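Local coordinates for RabGAP/TBC protein (Chlamydomonas reinhardtii, PDB 4P17) that is of unknown function but carries the all-helical TBC domain of proteins that stimulate GTP hydrolysis by Rab GTPases, and probably acts in the flagellum, at residues V99-S105 and Q139-V143; W77-S81 and L253-G257; R73-W77 and M247-D251. One frame throughout, in Å; residues are numbered along the deposited sequence.

Contact 1 of 3, residues V99-S105 and Q139-V143; sequences VKAGEES and QAYSV
Ser142 OG is held from two sides. It takes a hydrogen bond from Ser105 OG at 2.6 Å and gives its own proton to the main-chain oxygen of Gln139, with Ser142 OG and Gln139 O 2.7 Å apart. The contact joins two helices of the all-helical TBC domain, setting the C-terminal part of helix 94-102 and the type I beta turn from Gly102 to Ser105 against helix 128-144. Because Ser142 OG lies between its own N and carbonyl carbon (chi1 79°), it can reach back one turn to Gln139 O and still face Ser105. Ser105 OG in turn caps the backbone N of Tyr107 on the way into helix 108-114, so a short relay of hydrogen bonds runs from that turn into helix 128-144.

A second polar link comes from Gln139. Its CG stands between its own backbone N and carbonyl carbon (chi1 83°), and the chain then runs extended, laying CB, CG and CD against the carbonyl group of Gly102. At its end, NE2 donates to Val99 O over 3.0 Å with an N-H...O angle of 150°; the oxygen is nearly in the amide plane. Val99 O thus has two donors, the Gln139 amide and, weakly, Glu103 N. Glu103 lies alongside Gln139, its carboxylate turned across the amide, and is tied to Lys100 by a salt bridge.

Gly102, which has no side chain, lets the backbones close in: its CA is 4.6 Å from Gln139 CA. The methyls finish the seam, Ala101 CB meeting Val143 CG2 and Val99 CG2 meeting Ala140 CB, while Val143 CG1 rests 3.7 Å from Gly102 CA.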
ATOM      1  N   VAL A  99       2.766  -6.055 -22.832  1.00 12.51           N
ATOM      2  CA  VAL A  99       3.864  -5.085 -22.851  1.00 17.17           C
ATOM      3  C   VAL A  99       4.031  -4.532 -24.254  1.00 14.75           C
ATOM      4  O   VAL A  99       4.032  -3.336 -24.444  1.00 13.25           O
ATOM      5  CB  VAL A  99       5.191  -5.712 -22.356  1.00 21.42           C
ATOM      6  CG1 VAL A  99       6.372  -4.734 -22.512  1.00 14.66           C
ATOM      7  CG2 VAL A  99       5.055  -6.094 -20.915  1.00 13.80           C
ATOM      8  N   LYS A 100       4.104  -5.421 -25.236  1.00 18.48           N
ATOM      9  CA  LYS A 100       4.235  -5.005 -26.616  1.00 16.70           C
ATOM     10  C   LYS A 100       3.063  -4.151 -27.045  1.00 19.53           C
ATOM     11  O   LYS A 100       3.221  -3.143 -27.731  1.00 18.96           O
ATOM     12  CB  LYS A 100       4.358  -6.223 -27.524  1.00 11.87           C
ATOM     13  CG  LYS A 100       4.577  -5.834 -28.975  1.00 11.92           C
ATOM     14  CD  LYS A 100       5.942  -5.207 -29.143  1.00 22.58           C
ATOM     15  CE  LYS A 100       6.082  -4.626 -30.544  1.00 36.08           C
ATOM     16  NZ  LYS A 100       7.330  -3.834 -30.726  1.00 47.75           N
ATOM     17  N   ALA A 101       1.865  -4.553 -26.642  1.00 17.28           N
ATOM     18  CA  ALA A 101       0.673  -3.805 -26.997  1.00  7.38           C
ATOM     19  C   ALA A 101       0.666  -2.453 -26.309  1.00 16.09           C
ATOM     20  O   ALA A 101       0.178  -1.454 -26.846  1.00 16.03           O
ATOM     21  CB  ALA A 101      -0.558  -4.591 -26.626  1.00 11.15           C
ATOM     22  N   GLY A 102       1.184  -2.422 -25.090  1.00 13.37           N
ATOM     23  CA  GLY A 102       1.175  -1.186 -24.338  1.00  9.52           C
ATOM     24  C   GLY A 102       2.091  -0.134 -24.922  1.00 11.55           C
ATOM     25  O   GLY A 102       2.012   1.028 -24.548  1.00 10.55           O
ATOM     26  N   GLU A 103       2.970  -0.548 -25.832  1.00 14.08           N
ATOM     27  CA  GLU A 103       3.867   0.375 -26.504  1.00 20.58           C
ATOM     28  C   GLU A 103       3.085   1.447 -27.236  1.00 22.80           C
ATOM     29  O   GLU A 103       3.613   2.519 -27.507  1.00 20.77           O
ATOM     30  CB  GLU A 103       4.773  -0.367 -27.490  1.00 24.06           C
ATOM     31  CG  GLU A 103       5.866  -1.192 -26.842  1.00 19.40           C
ATOM     32  CD  GLU A 103       6.736  -1.905 -27.868  1.00 39.29           C
ATOM     33  OE1 GLU A 103       6.561  -1.639 -29.078  1.00 42.67           O
ATOM     34  OE2 GLU A 103       7.583  -2.736 -27.470  1.00 46.17           O
ATOM     35  N   GLU A 104       1.825   1.154 -27.550  1.00 20.69           N
ATOM     36  CA  GLU A 104       0.947   2.123 -28.199  1.00 25.04           C
ATOM     37  C   GLU A 104      -0.224   2.471 -27.299  1.00 26.15           C
ATOM     38  O   GLU A 104      -1.301   2.816 -27.787  1.00 20.29           O
ATOM     39  CB  GLU A 104       0.412   1.583 -29.530  1.00 31.17           C
ATOM     40  N   SER A 105      -0.044   2.351 -25.985  1.00 24.56           N
ATOM     41  CA  SER A 105      -1.102   2.778 -25.075  1.00 20.48           C
ATOM     42  C   SER A 105      -1.352   4.268 -25.214  1.00 23.72           C
ATOM     43  O   SER A 105      -0.402   5.038 -25.375  1.00 22.85           O
ATOM     44  CB  SER A 105      -0.759   2.465 -23.623  1.00 15.76           C
ATOM     45  OG  SER A 105      -1.711   3.050 -22.754  1.00 24.45           O
ATOM     46  N   GLN A 139       2.026   0.451 -18.751  1.00  9.41           N
ATOM     47  CA  GLN A 139       1.522   0.516 -20.116  1.00  7.42           C
ATOM     48  C   GLN A 139       0.815  -0.830 -20.454  1.00  9.72           C
ATOM     49  O   GLN A 139      -0.258  -0.850 -21.065  1.00  8.16           O
ATOM     50  CB  GLN A 139       2.670   0.842 -21.088  1.00 16.66           C
ATOM     51  CG  GLN A 139       3.495  -0.369 -21.523  1.00 22.93           C
ATOM     52  CD  GLN A 139       4.776   0.003 -22.258  1.00 28.51           C
ATOM     53  OE1 GLN A 139       5.326   1.103 -22.080  1.00 23.26           O
ATOM     54  NE2 GLN A 139       5.262  -0.916 -23.085  1.00 28.97           N
ATOM     55  N   ALA A 140       1.400  -1.933 -19.998  1.00  5.93           N
ATOM     56  CA  ALA A 140       0.823  -3.263 -20.154  1.00 12.02           C
ATOM     57  C   ALA A 140      -0.550  -3.316 -19.507  1.00  9.34           C
ATOM     58  O   ALA A 140      -1.525  -3.795 -20.099  1.00  8.47           O
ATOM     59  CB  ALA A 140       1.733  -4.323 -19.544  1.00  7.25           C
ATOM     60  N   TYR A 141      -0.644  -2.826 -18.274  1.00  4.72           N
ATOM     61  CA  TYR A 141      -1.910  -2.934 -17.581  1.00  8.10           C
ATOM     62  C   TYR A 141      -2.981  -2.071 -18.274  1.00 11.66           C
ATOM     63  O   TYR A 141      -4.147  -2.476 -18.360  1.00  9.14           O
ATOM     64  CB  TYR A 141      -1.782  -2.537 -16.100  1.00 10.46           C
ATOM     65  CG  TYR A 141      -3.022  -2.990 -15.389  1.00 10.18           C
ATOM     66  CD1 TYR A 141      -3.206  -4.326 -15.084  1.00  8.19           C
ATOM     67  CD2 TYR A 141      -4.045  -2.095 -15.104  1.00 11.91           C
ATOM     68  CE1 TYR A 141      -4.383  -4.750 -14.484  1.00  8.24           C
ATOM     69  CE2 TYR A 141      -5.228  -2.524 -14.514  1.00  9.03           C
ATOM     70  CZ  TYR A 141      -5.376  -3.839 -14.216  1.00  5.57           C
ATOM     71  OH  TYR A 141      -6.544  -4.267 -13.642  1.00 13.23           O
ATOM     72  N   SER A 142      -2.558  -0.933 -18.822  1.00  6.79           N
ATOM     73  CA  SER A 142      -3.477   0.048 -19.414  1.00 11.13           C
ATOM     74  C   SER A 142      -4.190  -0.456 -20.666  1.00 15.42           C
ATOM     75  O   SER A 142      -5.307  -0.010 -20.984  1.00 14.54           O
ATOM     76  CB  SER A 142      -2.714   1.337 -19.746  1.00 18.13           C
ATOM     77  OG  SER A 142      -1.974   1.193 -20.941  1.00 13.59           O
ATOM     78  N   VAL A 143      -3.544  -1.375 -21.381  1.00 10.01           N
ATOM     79  CA  VAL A 143      -4.164  -2.048 -22.522  1.00 12.80           C
ATOM     80  C   VAL A 143      -4.874  -3.340 -22.101  1.00 16.68           C
ATOM     81  O   VAL A 143      -5.859  -3.733 -22.721  1.00 13.03           O
ATOM     82  CB  VAL A 143      -3.133  -2.350 -23.631  1.00 12.27           C
ATOM     83  CG1 VAL A 143      -2.562  -1.025 -24.167  1.00 27.31           C
ATOM     84  CG2 VAL A 143      -2.010  -3.264 -23.134  1.00 13.44           C
TER

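Contact 2 of 3, residues W77-S81 and L253-G257; sequences WMETS and LFYEG
Phe254 turns an edge of its ring onto one face of the Trp77 indole, an edge-to-face pair with the five-membered ring of Trp77 and the phenyl centroid 4.8 Å apart and the planes inclined at 61°. The leading atom is Phe254 CD2, which comes within 3.5 Å of Trp77 CD2 and sits off-centre, toward the rim of the indole; Phe254 CE2 follows it across the CD2-CE3 side. The Trp77 CG is anti to its carbonyl carbon (chi1 -73°), which turns the indole face toward Phe254, and the two side chains cross obliquely between the C-terminal parts of helices 73-80 and 243-256. Leu175 of helix 169-183 touches both side chains, which places the pair in the interior of the TBC domain.

Beside this pair, Thr80, a turn on from Trp77, meets Tyr255, the neighbour of Phe254; the two side chains cross at about a right angle. Thr80 CG2 meets the edge of the tyrosine ring, 3.6 Å from Tyr255 CD1, while helix 57-65 packs against the same tyrosine.

Between these two pairs, the main-chain oxygen of Phe254 faces the C-terminal part of helix 73-80. Thr80 OG1 has its stronger partner in Val76 O of its own helix and also lies 3.2 Å from Phe254 O. Ser81 CA offers a CA-H...O contact to Phe254 O at 3.5 Å. Ser81 is tied back to its own helix: OG and N both donate to Trp77 O, with Ser81 OG 2.7 Å from Trp77 O, and OG is also bonded to Ala83 N.

Thr80 O and Phe254 O, two acceptors, also lie close together. The two helices therefore appear to be joined here chiefly by aromatic and methyl packing, with weak polar contacts to Phe254 O adding little directional hold.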
ATOM      1  N   TRP A  77       2.027 -12.579  -1.056  1.00  5.20           N
ATOM      2  CA  TRP A  77       1.129 -11.665  -1.739  1.00  6.77           C
ATOM      3  C   TRP A  77       0.539 -12.251  -2.995  1.00  4.31           C
ATOM      4  O   TRP A  77      -0.623 -12.052  -3.282  1.00  7.65           O
ATOM      5  CB  TRP A  77       1.835 -10.397  -2.131  1.00  1.94           C
ATOM      6  CG  TRP A  77       2.139  -9.487  -1.019  1.00  3.95           C
ATOM      7  CD1 TRP A  77       1.861  -9.676   0.315  1.00  4.97           C
ATOM      8  CD2 TRP A  77       2.795  -8.220  -1.120  1.00  5.21           C
ATOM      9  NE1 TRP A  77       2.328  -8.600   1.046  1.00  2.04           N
ATOM     10  CE2 TRP A  77       2.913  -7.705   0.183  1.00  3.93           C
ATOM     11  CE3 TRP A  77       3.339  -7.497  -2.180  1.00  5.58           C
ATOM     12  CZ2 TRP A  77       3.505  -6.470   0.440  1.00  7.45           C
ATOM     13  CZ3 TRP A  77       3.934  -6.279  -1.922  1.00  9.24           C
ATOM     14  CH2 TRP A  77       4.006  -5.769  -0.619  1.00  5.42           C
ATOM     15  N   MET A  78       1.383 -12.898  -3.781  1.00  4.84           N
ATOM     16  CA  MET A  78       0.947 -13.394  -5.086  1.00  4.71           C
ATOM     17  C   MET A  78      -0.103 -14.490  -4.916  1.00 11.94           C
ATOM     18  O   MET A  78      -1.015 -14.614  -5.727  1.00  8.22           O
ATOM     19  CB  MET A  78       2.116 -13.899  -5.898  1.00  6.16           C
ATOM     20  CG  MET A  78       3.107 -12.814  -6.358  1.00 13.07           C
ATOM     21  SD  MET A  78       2.444 -11.528  -7.437  1.00 12.43           S
ATOM     22  CE  MET A  78       2.112 -12.466  -8.932  1.00  8.55           C
ATOM     23  N   GLU A  79       0.002 -15.254  -3.838  1.00  7.76           N
ATOM     24  CA  GLU A  79      -1.014 -16.272  -3.540  1.00  9.98           C
ATOM     25  C   GLU A  79      -2.283 -15.699  -2.873  1.00  8.84           C
ATOM     26  O   GLU A  79      -3.396 -15.874  -3.375  1.00 11.69           O
ATOM     27  CB  GLU A  79      -0.408 -17.356  -2.638  1.00 17.22           C
ATOM     28  CG  GLU A  79      -1.380 -18.477  -2.250  1.00 20.81           C
ATOM     29  CD  GLU A  79      -1.838 -19.292  -3.437  1.00 28.25           C
ATOM     30  OE1 GLU A  79      -1.218 -19.180  -4.519  1.00 20.83           O
ATOM     31  OE2 GLU A  79      -2.828 -20.038  -3.293  1.00 26.12           O
ATOM     32  N   THR A  80      -2.144 -14.997  -1.749  1.00  8.89           N
ATOM     33  CA  THR A  80      -3.347 -14.493  -1.086  1.00  5.28           C
ATOM     34  C   THR A  80      -4.139 -13.477  -1.937  1.00  9.72           C
ATOM     35  O   THR A  80      -5.348 -13.388  -1.800  1.00  9.13           O
ATOM     36  CB  THR A  80      -3.018 -13.826   0.277  1.00 13.82           C
ATOM     37  OG1 THR A  80      -2.142 -12.714   0.080  1.00  8.78           O
ATOM     38  CG2 THR A  80      -2.344 -14.782   1.202  1.00  6.48           C
ATOM     39  N   SER A  81      -3.483 -12.716  -2.810  1.00  9.75           N
ATOM     40  CA  SER A  81      -4.205 -11.692  -3.588  1.00  5.54           C
ATOM     41  C   SER A  81      -5.029 -12.343  -4.681  1.00  9.95           C
ATOM     42  O   SER A  81      -5.875 -11.722  -5.279  1.00  9.27           O
ATOM     43  CB  SER A  81      -3.270 -10.718  -4.270  1.00  7.17           C
ATOM     44  OG  SER A  81      -2.450 -11.433  -5.202  1.00  9.58           O
ATOM     45  N   LEU A 253      -4.010  -5.977   3.345  1.00  4.83           N
ATOM     46  CA  LEU A 253      -4.880  -5.620   2.225  1.00  5.55           C
ATOM     47  C   LEU A 253      -5.034  -6.779   1.243  1.00 11.66           C
ATOM     48  O   LEU A 253      -6.133  -7.056   0.733  1.00  8.71           O
ATOM     49  CB  LEU A 253      -4.333  -4.402   1.466  1.00  5.61           C
ATOM     50  CG  LEU A 253      -5.073  -3.988   0.184  1.00  3.80           C
ATOM     51  CD1 LEU A 253      -6.516  -3.561   0.502  1.00  4.65           C
ATOM     52  CD2 LEU A 253      -4.340  -2.889  -0.582  1.00  8.28           C
ATOM     53  N   PHE A 254      -3.914  -7.420   0.944  1.00  6.37           N
ATOM     54  CA  PHE A 254      -3.888  -8.503  -0.044  1.00  7.36           C
ATOM     55  C   PHE A 254      -4.463  -9.800   0.512  1.00  8.32           C
ATOM     56  O   PHE A 254      -4.607 -10.756  -0.228  1.00 11.49           O
ATOM     57  CB  PHE A 254      -2.440  -8.765  -0.550  1.00 10.91           C
ATOM     58  CG  PHE A 254      -1.865  -7.619  -1.374  1.00  7.29           C
ATOM     59  CD1 PHE A 254      -2.648  -6.962  -2.312  1.00  9.92           C
ATOM     60  CD2 PHE A 254      -0.568  -7.191  -1.198  1.00  5.44           C
ATOM     61  CE1 PHE A 254      -2.138  -5.905  -3.046  1.00 13.73           C
ATOM     62  CE2 PHE A 254      -0.076  -6.125  -1.925  1.00  4.62           C
ATOM     63  CZ  PHE A 254      -0.860  -5.494  -2.842  1.00 12.86           C
ATOM     64  N   TYR A 255      -4.808  -9.826   1.796  1.00  6.20           N
ATOM     65  CA  TYR A 255      -5.446 -11.008   2.398  1.00 10.71           C
ATOM     66  C   TYR A 255      -6.880 -10.756   2.879  1.00 14.52           C
ATOM     67  O   TYR A 255      -7.779 -11.565   2.642  1.00 12.00           O
ATOM     68  CB  TYR A 255      -4.605 -11.505   3.562  1.00 10.02           C
ATOM     69  CG  TYR A 255      -5.165 -12.767   4.146  1.00 11.58           C
ATOM     70  CD1 TYR A 255      -4.882 -13.995   3.576  1.00 24.23           C
ATOM     71  CD2 TYR A 255      -5.958 -12.730   5.272  1.00 13.39           C
ATOM     72  CE1 TYR A 255      -5.397 -15.156   4.105  1.00 24.67           C
ATOM     73  CE2 TYR A 255      -6.477 -13.890   5.807  1.00 14.20           C
ATOM     74  CZ  TYR A 255      -6.183 -15.086   5.224  1.00 18.31           C
ATOM     75  OH  TYR A 255      -6.702 -16.217   5.780  1.00 28.89           O
ATOM     76  N   GLU A 256      -7.098  -9.628   3.547  1.00  9.71           N
ATOM     77  CA  GLU A 256      -8.394  -9.336   4.146  1.00 12.02           C
ATOM     78  C   GLU A 256      -9.277  -8.460   3.266  1.00 14.34           C
ATOM     79  O   GLU A 256     -10.484  -8.438   3.447  1.00 11.99           O
ATOM     80  CB  GLU A 256      -8.198  -8.634   5.497  1.00 10.36           C
ATOM     81  CG  GLU A 256      -7.435  -9.446   6.501  1.00 14.06           C
ATOM     82  CD  GLU A 256      -7.493  -8.862   7.876  1.00 17.12           C
ATOM     83  OE1 GLU A 256      -8.566  -8.362   8.292  1.00 14.75           O
ATOM     84  OE2 GLU A 256      -6.459  -8.914   8.545  1.00 13.32           O
ATOM     85  N   GLY A 257      -8.680  -7.698   2.355  1.00 10.03           N
ATOM     86  CA  GLY A 257      -9.456  -6.838   1.467  1.00 19.52           C
ATOM     87  C   GLY A 257      -9.505  -5.363   1.861  1.00  9.08           C
ATOM     88  O   GLY A 257      -8.849  -4.947   2.798  1.00  5.78           O
TER

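Contact 3 of 3, residues R73-W77 and M247-D251; sequences RNWVW and MRTWD
Arg73 reaches from helix 73-80 to Asp251 on helix 243-256; the axes of segments 73-77 and 247-251 pass 11.7 Å apart, their directions 30° from parallel. Its CB lies over the centre of the Trp77 indole. Extended from CG to NE (chi2 177°), the chain then passes CG and CD by Asp251 OD1. At the tip the guanidinium grips the carboxylate side-on: Arg73 NE donates to the syn lone pair of Asp251 OD1 at 3.0 Å, nearly straight, and Arg73 NH2 to Asp251 OD2 at 2.9 Å. Met247 CB covers one guanidinium face, 3.4 Å from Arg73 CZ, and NH1 continues to Tyr16 OH.

Trp77 NE1 takes the anti lone pair of Asp251 OD1 at 2.8 Å. The far rim of the indole meets two apolar partners, with Trp77 CH2 3.6 Å from Met247 SD, a Met-aromatic contact at the edge, and equally near Trp250 CE3.

Arg73 and Trp77 have the spacing of the RxxxW motif of TBC domains. Val68 N also donates to Asp251 OD2, so each carboxylate oxygen accepts two bonds in a buried setting, which would probably stabilise the ionised aspartate and hold the Arg73 and Trp77 side chains in place.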
ATOM      1  N   ARG A  73       7.326 -11.672   0.666  1.00  5.31           N
ATOM      2  CA  ARG A  73       6.112 -10.988   0.291  1.00  3.77           C
ATOM      3  C   ARG A  73       5.712 -11.436  -1.121  1.00 10.37           C
ATOM      4  O   ARG A  73       4.549 -11.572  -1.392  1.00  8.63           O
ATOM      5  CB  ARG A  73       6.258  -9.496   0.422  1.00  5.47           C
ATOM      6  CG  ARG A  73       6.162  -9.086   1.835  1.00  4.36           C
ATOM      7  CD  ARG A  73       6.370  -7.584   2.041  1.00  5.75           C
ATOM      8  NE  ARG A  73       5.823  -7.201   3.330  1.00  3.99           N
ATOM      9  CZ  ARG A  73       6.444  -6.512   4.267  1.00  3.31           C
ATOM     10  NH1 ARG A  73       7.669  -5.989   4.081  1.00  6.33           N
ATOM     11  NH2 ARG A  73       5.807  -6.282   5.403  1.00  9.15           N
ATOM     12  N   ASN A  74       6.674 -11.704  -1.998  1.00  8.99           N
ATOM     13  CA  ASN A  74       6.316 -12.176  -3.339  1.00  7.27           C
ATOM     14  C   ASN A  74       5.515 -13.469  -3.176  1.00  9.15           C
ATOM     15  O   ASN A  74       4.429 -13.570  -3.688  1.00  7.20           O
ATOM     16  CB  ASN A  74       7.575 -12.362  -4.205  1.00 13.35           C
ATOM     17  CG  ASN A  74       7.257 -12.583  -5.685  1.00 17.76           C
ATOM     18  OD1 ASN A  74       6.219 -13.098  -6.025  1.00 21.97           O
ATOM     19  ND2 ASN A  74       8.179 -12.207  -6.557  1.00 15.41           N
ATOM     20  N   TRP A  75       6.036 -14.413  -2.401  1.00  5.33           N
ATOM     21  CA  TRP A  75       5.376 -15.706  -2.182  1.00  6.43           C
ATOM     22  C   TRP A  75       3.943 -15.546  -1.641  1.00  9.11           C
ATOM     23  O   TRP A  75       2.964 -16.088  -2.185  1.00 10.23           O
ATOM     24  CB  TRP A  75       6.221 -16.565  -1.215  1.00 10.12           C
ATOM     25  CG  TRP A  75       5.675 -17.932  -0.977  1.00  9.18           C
ATOM     26  CD1 TRP A  75       5.392 -18.876  -1.915  1.00 15.60           C
ATOM     27  CD2 TRP A  75       5.358 -18.525   0.299  1.00  7.74           C
ATOM     28  NE1 TRP A  75       4.917 -20.023  -1.308  1.00 19.19           N
ATOM     29  CE2 TRP A  75       4.883 -19.827   0.048  1.00 15.08           C
ATOM     30  CE3 TRP A  75       5.438 -18.084   1.611  1.00  8.98           C
ATOM     31  CZ2 TRP A  75       4.491 -20.682   1.074  1.00 17.00           C
ATOM     32  CZ3 TRP A  75       5.035 -18.918   2.619  1.00 12.86           C
ATOM     33  CH2 TRP A  75       4.577 -20.204   2.353  1.00 12.38           C
ATOM     34  N   VAL A  76       3.820 -14.813  -0.544  1.00  8.66           N
ATOM     35  CA  VAL A  76       2.530 -14.669   0.116  1.00  5.50           C
ATOM     36  C   VAL A  76       1.567 -13.756  -0.636  1.00  6.93           C
ATOM     37  O   VAL A  76       0.406 -14.077  -0.777  1.00  7.00           O
ATOM     38  CB  VAL A  76       2.714 -14.116   1.540  1.00  4.92           C
ATOM     39  CG1 VAL A  76       1.381 -13.954   2.239  1.00 11.51           C
ATOM     40  CG2 VAL A  76       3.635 -15.023   2.349  1.00  8.02           C
ATOM     41  N   TRP A  77       2.027 -12.579  -1.056  1.00  5.20           N
ATOM     42  CA  TRP A  77       1.129 -11.665  -1.739  1.00  6.77           C
ATOM     43  C   TRP A  77       0.539 -12.251  -2.995  1.00  4.31           C
ATOM     44  O   TRP A  77      -0.623 -12.052  -3.282  1.00  7.65           O
ATOM     45  CB  TRP A  77       1.835 -10.397  -2.131  1.00  1.94           C
ATOM     46  CG  TRP A  77       2.139  -9.487  -1.019  1.00  3.95           C
ATOM     47  CD1 TRP A  77       1.861  -9.676   0.315  1.00  4.97           C
ATOM     48  CD2 TRP A  77       2.795  -8.220  -1.120  1.00  5.21           C
ATOM     49  NE1 TRP A  77       2.328  -8.600   1.046  1.00  2.04           N
ATOM     50  CE2 TRP A  77       2.913  -7.705   0.183  1.00  3.93           C
ATOM     51  CE3 TRP A  77       3.339  -7.497  -2.180  1.00  5.58           C
ATOM     52  CZ2 TRP A  77       3.505  -6.470   0.440  1.00  7.45           C
ATOM     53  CZ3 TRP A  77       3.934  -6.279  -1.922  1.00  9.24           C
ATOM     54  CH2 TRP A  77       4.006  -5.769  -0.619  1.00  5.42           C
ATOM     55  N   MET A 247       4.091  -1.524   3.449  1.00  5.79           N
ATOM     56  CA  MET A 247       4.009  -2.945   3.079  1.00  9.09           C
ATOM     57  C   MET A 247       3.243  -3.745   4.116  1.00  7.02           C
ATOM     58  O   MET A 247       2.609  -4.748   3.788  1.00  4.02           O
ATOM     59  CB  MET A 247       5.395  -3.576   2.906  1.00  5.95           C
ATOM     60  CG  MET A 247       6.325  -2.817   2.044  1.00 14.99           C
ATOM     61  SD  MET A 247       5.746  -2.718   0.374  1.00 12.70           S
ATOM     62  CE  MET A 247       7.201  -1.897  -0.323  1.00 18.50           C
ATOM     63  N   ARG A 248       3.265  -3.309   5.372  1.00  8.30           N
ATOM     64  CA  ARG A 248       2.457  -3.998   6.364  1.00  3.65           C
ATOM     65  C   ARG A 248       0.971  -3.780   6.130  1.00  5.46           C
ATOM     66  O   ARG A 248       0.142  -4.697   6.325  1.00  7.75           O
ATOM     67  CB  ARG A 248       2.825  -3.539   7.767  1.00  7.43           C
ATOM     68  CG  ARG A 248       4.127  -4.111   8.264  1.00  7.59           C
ATOM     69  CD  ARG A 248       3.981  -5.567   8.694  1.00  9.24           C
ATOM     70  NE  ARG A 248       2.964  -5.743   9.727  1.00  8.06           N
ATOM     71  CZ  ARG A 248       3.176  -5.505  11.024  1.00  7.42           C
ATOM     72  NH1 ARG A 248       4.380  -5.115  11.449  1.00  6.64           N
ATOM     73  NH2 ARG A 248       2.197  -5.682  11.894  1.00  8.17           N
ATOM     74  N   THR A 249       0.603  -2.587   5.696  1.00  1.37           N
ATOM     75  CA  THR A 249      -0.795  -2.363   5.303  1.00  3.70           C
ATOM     76  C   THR A 249      -1.149  -3.274   4.111  1.00  4.81           C
ATOM     77  O   THR A 249      -2.247  -3.857   4.030  1.00  5.53           O
ATOM     78  CB  THR A 249      -1.117  -0.885   4.948  1.00  6.03           C
ATOM     79  OG1 THR A 249      -0.626  -0.538   3.652  1.00  6.12           O
ATOM     80  CG2 THR A 249      -0.566   0.094   5.984  1.00  4.56           C
ATOM     81  N   TRP A 250      -0.198  -3.422   3.210  1.00  3.07           N
ATOM     82  CA  TRP A 250      -0.421  -4.224   2.008  1.00  6.30           C
ATOM     83  C   TRP A 250      -0.512  -5.710   2.332  1.00  5.78           C
ATOM     84  O   TRP A 250      -1.337  -6.449   1.734  1.00  4.32           O
ATOM     85  CB  TRP A 250       0.702  -3.957   1.003  1.00  7.83           C
ATOM     86  CG  TRP A 250       0.599  -2.600   0.289  1.00  6.40           C
ATOM     87  CD1 TRP A 250      -0.219  -1.513   0.636  1.00  4.58           C
ATOM     88  CD2 TRP A 250       1.320  -2.199  -0.885  1.00  5.87           C
ATOM     89  NE1 TRP A 250      -0.031  -0.489  -0.279  1.00  7.99           N
ATOM     90  CE2 TRP A 250       0.916  -0.879  -1.205  1.00  6.60           C
ATOM     91  CE3 TRP A 250       2.268  -2.837  -1.711  1.00  5.28           C
ATOM     92  CZ2 TRP A 250       1.435  -0.175  -2.315  1.00  6.74           C
ATOM     93  CZ3 TRP A 250       2.787  -2.120  -2.817  1.00  5.39           C
ATOM     94  CH2 TRP A 250       2.356  -0.814  -3.103  1.00  4.45           C
ATOM     95  N   ASP A 251       0.311  -6.164   3.276  1.00  3.55           N
ATOM     96  CA  ASP A 251       0.193  -7.550   3.788  1.00  4.01           C
ATOM     97  C   ASP A 251      -1.267  -7.885   4.070  1.00  5.22           C
ATOM     98  O   ASP A 251      -1.812  -8.847   3.570  1.00  5.74           O
ATOM     99  CB  ASP A 251       0.986  -7.789   5.076  1.00  3.63           C
ATOM    100  CG  ASP A 251       2.509  -7.740   4.876  1.00  7.40           C
ATOM    101  OD1 ASP A 251       2.954  -7.879   3.731  1.00  3.88           O
ATOM    102  OD2 ASP A 251       3.252  -7.588   5.887  1.00  2.93           O
TER

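How the contacts relate
Contacts 2 and 3 are successive sections of one interface between helices 73-80 and 243-256, their centres about 7 Å apart. Trp77 belongs to both: one face of its indole serves contact 2, while its N-H and outer rim serve contact 3. The interface thus changes from a buried charged cluster to aromatic packing toward the helix ends, and it joins parts of the chain some 170 residues apart. Contact 1 is a more local pairing, formed within the intervening sequence and lying further from the middle of the molecule. Its centre is about 25 Å from that of contact 2 and 26 Å from that of contact 3, without any touch.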